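Long-range contact in IRMA (Escherichia coli CFT073, PDB 5EK5), which is a secreted virulence-associated protein with a fibronectin-like fold that probably mimics host interleukin receptors: residues T55-T63 / A77-V87. Sequence-based numbering, arbitrary orientation.
Sequences TLVTRKMET and AFLETECVENV
M61 packs its side chain on the A77 methyl. The M61 side chain leaves with CG anti to the backbone N (chi1 -178°) and runs extended as far as SD, which lays the thioether alongside A77: M61 CG and M61 SD are each 3.7 Å from A77 CB. T63 closes on the same methyl with its own, T63 CG2 to A77 CB being 3.5 Å. Next along the strand, the L79 branch ending in CD1 reaches across to the aliphatic root of R59 (L79 CD1 to R59 CB 3.5 Å). Past the end of strand 74-82, the side chains of L56 and V87 cross obliquely, touching through L56 CD1 and V87 CG2.

The two strands run nearly antiparallel, at 159° with axes 6.0 Å apart, yet belong to different sheets. Strand 55-63 is bonded to 42-49, strand 74-82 to 23-31, and each is outermost in its sheet within the chain, as expected of facing edges in a fibronectin-type beta sandwich. Water takes the place of direct backbone bonding. One molecule donates to K60 O and accepts from E80 N; a second donates to E62 O, 2.6 Å from the water oxygen, and accepts from F78 N; a third accepts from E62 N and gives F78 O a weak bond.

The R59 guanidinium is bonded within its own strand. R59 folds back at chi2 (-78°), bringing its guanidinium over V57 CB, while R59 NH1 donates to T58 O at 2.9 Å from above the carbonyl plane. Across the contact, E80 O lies near the guanidinium edge without a hydrogen bond, and T81 OG1 packs against V57 CG2 at 3.6 Å.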
ATOM      1  N   THR B  55     -18.142  -6.673 -14.855  1.00 45.23           N
ATOM      2  CA  THR B  55     -17.471  -7.902 -14.452  1.00 48.59           C
ATOM      3  C   THR B  55     -16.835  -8.595 -15.652  1.00 42.33           C
ATOM      4  O   THR B  55     -17.496  -8.831 -16.666  1.00 40.60           O
ATOM      5  CB  THR B  55     -18.447  -8.875 -13.764  1.00 55.82           C
ATOM      6  OG1 THR B  55     -18.940  -8.284 -12.557  1.00 63.18           O
ATOM      7  CG2 THR B  55     -17.754 -10.188 -13.434  1.00 52.06           C
ATOM      8  N   LEU B  56     -15.550  -8.907 -15.533  1.00 35.75           N
ATOM      9  CA  LEU B  56     -14.831  -9.613 -16.583  1.00 36.97           C
ATOM     10  C   LEU B  56     -14.803 -11.110 -16.296  1.00 40.54           C
ATOM     11  O   LEU B  56     -15.441 -11.899 -16.993  1.00 43.26           O
ATOM     12  CB  LEU B  56     -13.407  -9.070 -16.710  1.00 33.22           C
ATOM     13  CG  LEU B  56     -13.296  -7.555 -16.905  1.00 36.24           C
ATOM     14  CD1 LEU B  56     -11.857  -7.091 -16.759  1.00 34.90           C
ATOM     15  CD2 LEU B  56     -13.859  -7.142 -18.253  1.00 33.77           C
ATOM     16  N   VAL B  57     -14.067 -11.491 -15.258  1.00 40.92           N
ATOM     17  CA  VAL B  57     -14.009 -12.879 -14.819  1.00 42.67           C
ATOM     18  C   VAL B  57     -14.139 -12.969 -13.305  1.00 45.05           C
ATOM     19  O   VAL B  57     -13.937 -11.984 -12.593  1.00 43.94           O
ATOM     20  CB  VAL B  57     -12.690 -13.568 -15.238  1.00 40.96           C
ATOM     21  CG1 VAL B  57     -12.671 -13.839 -16.733  1.00 42.21           C
ATOM     22  CG2 VAL B  57     -11.491 -12.727 -14.824  1.00 36.38           C
ATOM     23  N   THR B  58     -14.490 -14.153 -12.818  1.00 45.83           N
ATOM     24  CA  THR B  58     -14.498 -14.406 -11.385  1.00 46.95           C
ATOM     25  C   THR B  58     -13.519 -15.533 -11.076  1.00 45.69           C
ATOM     26  O   THR B  58     -13.617 -16.627 -11.634  1.00 41.37           O
ATOM     27  CB  THR B  58     -15.898 -14.763 -10.874  1.00 49.78           C
ATOM     28  OG1 THR B  58     -16.776 -13.651 -11.083  1.00 49.31           O
ATOM     29  CG2 THR B  58     -15.855 -15.089  -9.394  1.00 51.62           C
ATOM     30  N   ARG B  59     -12.571 -15.258 -10.189  1.00 46.21           N
ATOM     31  CA  ARG B  59     -11.498 -16.200  -9.905  1.00 42.92           C
ATOM     32  C   ARG B  59     -11.290 -16.358  -8.404  1.00 49.24           C
ATOM     33  O   ARG B  59     -11.701 -15.509  -7.612  1.00 48.35           O
ATOM     34  CB  ARG B  59     -10.201 -15.751 -10.581  1.00 39.91           C
ATOM     35  CG  ARG B  59     -10.266 -15.710 -12.100  1.00 40.28           C
ATOM     36  CD  ARG B  59     -10.150 -17.104 -12.687  1.00 47.49           C
ATOM     37  NE  ARG B  59     -10.235 -17.104 -14.144  1.00 49.78           N
ATOM     38  CZ  ARG B  59     -11.361 -17.286 -14.830  1.00 49.60           C
ATOM     39  NH1 ARG B  59     -12.508 -17.480 -14.192  1.00 49.06           N
ATOM     40  NH2 ARG B  59     -11.339 -17.273 -16.157  1.00 45.69           N
ATOM     41  N   LYS B  60     -10.658 -17.459  -8.018  1.00 55.16           N
ATOM     42  CA  LYS B  60     -10.384 -17.725  -6.614  1.00 51.52           C
ATOM     43  C   LYS B  60      -8.904 -17.576  -6.290  1.00 47.98           C
ATOM     44  O   LYS B  60      -8.042 -17.844  -7.124  1.00 45.98           O
ATOM     45  CB  LYS B  60     -10.872 -19.124  -6.232  1.00 50.98           C
ATOM     46  CG  LYS B  60     -12.385 -19.234  -6.156  1.00 52.26           C
ATOM     47  CD  LYS B  60     -12.831 -20.611  -5.697  1.00 57.22           C
ATOM     48  CE  LYS B  60     -14.343 -20.750  -5.780  1.00 60.66           C
ATOM     49  NZ  LYS B  60     -14.816 -22.065  -5.266  1.00 69.16           N
ATOM     50  N   MET B  61      -8.624 -17.143  -5.067  1.00 47.76           N
ATOM     51  CA  MET B  61      -7.259 -16.935  -4.606  1.00 45.77           C
ATOM     52  C   MET B  61      -7.016 -17.678  -3.291  1.00 50.05           C
ATOM     53  O   MET B  61      -7.840 -17.617  -2.381  1.00 55.94           O
ATOM     54  CB  MET B  61      -6.991 -15.438  -4.449  1.00 48.05           C
ATOM     55  CG  MET B  61      -5.587 -15.074  -4.020  1.00 47.13           C
ATOM     56  SD  MET B  61      -5.334 -13.286  -4.042  1.00 45.35           S
ATOM     57  CE  MET B  61      -6.361 -12.765  -2.669  1.00 38.55           C
ATOM     58  N   GLU B  62      -5.889 -18.382  -3.203  1.00 49.83           N
ATOM     59  CA  GLU B  62      -5.551 -19.151  -2.007  1.00 57.84           C
ATOM     60  C   GLU B  62      -4.367 -18.562  -1.249  1.00 57.58           C
ATOM     61  O   GLU B  62      -3.382 -18.127  -1.847  1.00 54.08           O
ATOM     62  CB  GLU B  62      -5.241 -20.605  -2.383  1.00 59.92           C
ATOM     63  CG  GLU B  62      -6.384 -21.320  -3.086  1.00 64.69           C
ATOM     64  CD  GLU B  62      -7.394 -21.901  -2.113  1.00 74.81           C
ATOM     65  OE1 GLU B  62      -7.728 -21.219  -1.124  1.00 78.43           O
ATOM     66  OE2 GLU B  62      -7.866 -23.035  -2.346  1.00 78.67           O
ATOM     67  N   THR B  63      -4.470 -18.559   0.078  1.00 55.35           N
ATOM     68  CA  THR B  63      -3.392 -18.047   0.914  1.00 55.52           C
ATOM     69  C   THR B  63      -2.919 -19.110   1.898  1.00 59.21           C
ATOM     70  O   THR B  63      -3.678 -20.002   2.260  1.00 56.20           O
ATOM     71  CB  THR B  63      -3.824 -16.804   1.725  1.00 54.03           C
ATOM     72  OG1 THR B  63      -4.635 -17.204   2.836  1.00 58.01           O
ATOM     73  CG2 THR B  63      -4.595 -15.818   0.860  1.00 48.74           C
ATOM     74  N   ALA B  77      -0.488 -13.577  -1.576  1.00 42.90           N
ATOM     75  CA  ALA B  77      -1.309 -14.465  -2.393  1.00 43.64           C
ATOM     76  C   ALA B  77      -1.344 -13.980  -3.837  1.00 42.43           C
ATOM     77  O   ALA B  77      -1.150 -12.793  -4.105  1.00 42.96           O
ATOM     78  CB  ALA B  77      -2.710 -14.555  -1.834  1.00 43.90           C
ATOM     79  N   PHE B  78      -1.605 -14.894  -4.765  1.00 41.70           N
ATOM     80  CA  PHE B  78      -1.595 -14.540  -6.178  1.00 42.64           C
ATOM     81  C   PHE B  78      -2.895 -14.909  -6.881  1.00 43.49           C
ATOM     82  O   PHE B  78      -3.441 -15.994  -6.686  1.00 42.32           O
ATOM     83  CB  PHE B  78      -0.406 -15.207  -6.867  1.00 42.75           C
ATOM     84  CG  PHE B  78       0.917 -14.698  -6.385  1.00 45.09           C
ATOM     85  CD1 PHE B  78       1.520 -15.253  -5.268  1.00 47.75           C
ATOM     86  CD2 PHE B  78       1.544 -13.645  -7.026  1.00 41.10           C
ATOM     87  CE1 PHE B  78       2.733 -14.778  -4.809  1.00 47.76           C
ATOM     88  CE2 PHE B  78       2.760 -13.170  -6.577  1.00 40.75           C
ATOM     89  CZ  PHE B  78       3.352 -13.734  -5.463  1.00 44.59           C
ATOM     90  N   LEU B  79      -3.379 -13.983  -7.699  1.00 43.35           N
ATOM     91  CA  LEU B  79      -4.580 -14.192  -8.492  1.00 44.29           C
ATOM     92  C   LEU B  79      -4.229 -14.279  -9.974  1.00 49.16           C
ATOM     93  O   LEU B  79      -3.747 -13.308 -10.562  1.00 51.44           O
ATOM     94  CB  LEU B  79      -5.583 -13.066  -8.239  1.00 47.58           C
ATOM     95  CG  LEU B  79      -6.906 -13.148  -8.992  1.00 51.64           C
ATOM     96  CD1 LEU B  79      -7.518 -14.506  -8.752  1.00 56.11           C
ATOM     97  CD2 LEU B  79      -7.839 -12.058  -8.515  1.00 51.27           C
ATOM     98  N   GLU B  80      -4.446 -15.451 -10.561  1.00 51.56           N
ATOM     99  CA  GLU B  80      -4.127 -15.688 -11.967  1.00 54.94           C
ATOM    100  C   GLU B  80      -5.320 -15.598 -12.917  1.00 54.70           C
ATOM    101  O   GLU B  80      -6.384 -16.157 -12.654  1.00 57.41           O
ATOM    102  CB  GLU B  80      -3.481 -17.063 -12.136  1.00 57.42           C
ATOM    103  CG  GLU B  80      -2.114 -17.211 -11.505  1.00 55.47           C
ATOM    104  CD  GLU B  80      -1.365 -18.409 -12.058  1.00 65.44           C
ATOM    105  OE1 GLU B  80      -1.431 -18.638 -13.286  1.00 67.32           O
ATOM    106  OE2 GLU B  80      -0.715 -19.122 -11.269  1.00 73.79           O
ATOM    107  N   THR B  81      -5.125 -14.886 -14.022  1.00 49.13           N
ATOM    108  CA  THR B  81      -6.110 -14.835 -15.095  1.00 53.32           C
ATOM    109  C   THR B  81      -5.408 -14.405 -16.380  1.00 56.60           C
ATOM    110  O   THR B  81      -4.316 -13.843 -16.334  1.00 54.47           O
ATOM    111  CB  THR B  81      -7.268 -13.869 -14.788  1.00 59.11           C
ATOM    112  OG1 THR B  81      -8.309 -14.042 -15.759  1.00 65.22           O
ATOM    113  CG2 THR B  81      -6.784 -12.429 -14.815  1.00 58.56           C
ATOM    114  N   GLU B  82      -6.030 -14.678 -17.523  1.00 63.35           N
ATOM    115  CA  GLU B  82      -5.480 -14.244 -18.803  1.00 65.27           C
ATOM    116  C   GLU B  82      -5.318 -12.727 -18.862  1.00 62.15           C
ATOM    117  O   GLU B  82      -6.265 -11.980 -18.614  1.00 58.01           O
ATOM    118  CB  GLU B  82      -6.346 -14.724 -19.967  1.00 66.78           C
ATOM    119  CG  GLU B  82      -5.736 -14.397 -21.321  1.00 71.65           C
ATOM    120  CD  GLU B  82      -6.541 -14.935 -22.487  1.00 82.42           C
ATOM    121  OE1 GLU B  82      -7.626 -15.506 -22.255  1.00 86.89           O
ATOM    122  OE2 GLU B  82      -6.077 -14.796 -23.639  1.00 84.80           O
ATOM    123  N   CYS B  83      -4.108 -12.284 -19.187  1.00 56.15           N
ATOM    124  CA  CYS B  83      -3.726 -10.880 -19.079  1.00 60.01           C
ATOM    125  C   CYS B  83      -4.419 -10.009 -20.132  1.00 65.72           C
ATOM    126  O   CYS B  83      -4.196  -8.801 -20.194  1.00 69.03           O
ATOM    127  CB  CYS B  83      -2.205 -10.745 -19.198  1.00 61.89           C
ATOM    128  SG  CYS B  83      -1.535  -9.126 -18.753  1.00 95.69           S
ATOM    129  N   VAL B  84      -5.270 -10.621 -20.949  1.00 66.89           N
ATOM    130  CA  VAL B  84      -5.963  -9.901 -22.003  1.00 71.13           C
ATOM    131  C   VAL B  84      -7.079  -9.003 -21.502  1.00 71.51           C
ATOM    132  O   VAL B  84      -7.806  -8.406 -22.294  1.00 76.70           O
ATOM    133  N   GLU B  85      -7.213  -8.902 -20.184  1.00 68.97           N
ATOM    134  CA  GLU B  85      -8.271  -8.110 -19.588  1.00 67.48           C
ATOM    135  C   GLU B  85      -7.797  -6.812 -18.959  1.00 62.48           C
ATOM    136  O   GLU B  85      -6.890  -6.807 -18.125  1.00 62.71           O
ATOM    137  N   ASN B  86      -8.422  -5.711 -19.362  1.00 58.97           N
ATOM    138  CA  ASN B  86      -8.166  -4.395 -18.787  1.00 52.27           C
ATOM    139  C   ASN B  86      -8.730  -4.289 -17.371  1.00 45.53           C
ATOM    140  O   ASN B  86      -9.589  -3.451 -17.095  1.00 52.79           O
ATOM    141  CB  ASN B  86      -8.780  -3.319 -19.674  1.00 60.15           C
ATOM    142  CG  ASN B  86     -10.080  -3.775 -20.315  1.00 69.65           C
ATOM    143  OD1 ASN B  86     -10.359  -4.973 -20.381  1.00 70.12           O
ATOM    144  ND2 ASN B  86     -10.888  -2.824 -20.775  1.00 75.39           N
ATOM    145  N   VAL B  87      -8.243  -5.151 -16.484  1.00 39.31           N
ATOM    146  CA  VAL B  87      -8.646  -5.163 -15.078  1.00 37.92           C
ATOM    147  C   VAL B  87      -8.278  -3.884 -14.332  1.00 43.31           C
ATOM    148  O   VAL B  87      -7.107  -3.504 -14.269  1.00 55.18           O
ATOM    149  CB  VAL B  87      -8.017  -6.349 -14.329  1.00 33.39           C
ATOM    150  CG1 VAL B  87      -8.563  -6.442 -12.906  1.00 32.66           C
ATOM    151  CG2 VAL B  87      -8.210  -7.641 -15.110  1.00 38.23           C
TER
HETATM  152  O   HOH W   1      -5.610 -17.874  -9.266  1.00 55.29           O
HETATM  153  O   HOH W   2      -1.850 -17.527  -3.885  1.00 37.25           O
HETATM  154  O   HOH W   3      -4.295 -19.094  -5.536  1.00 57.23           O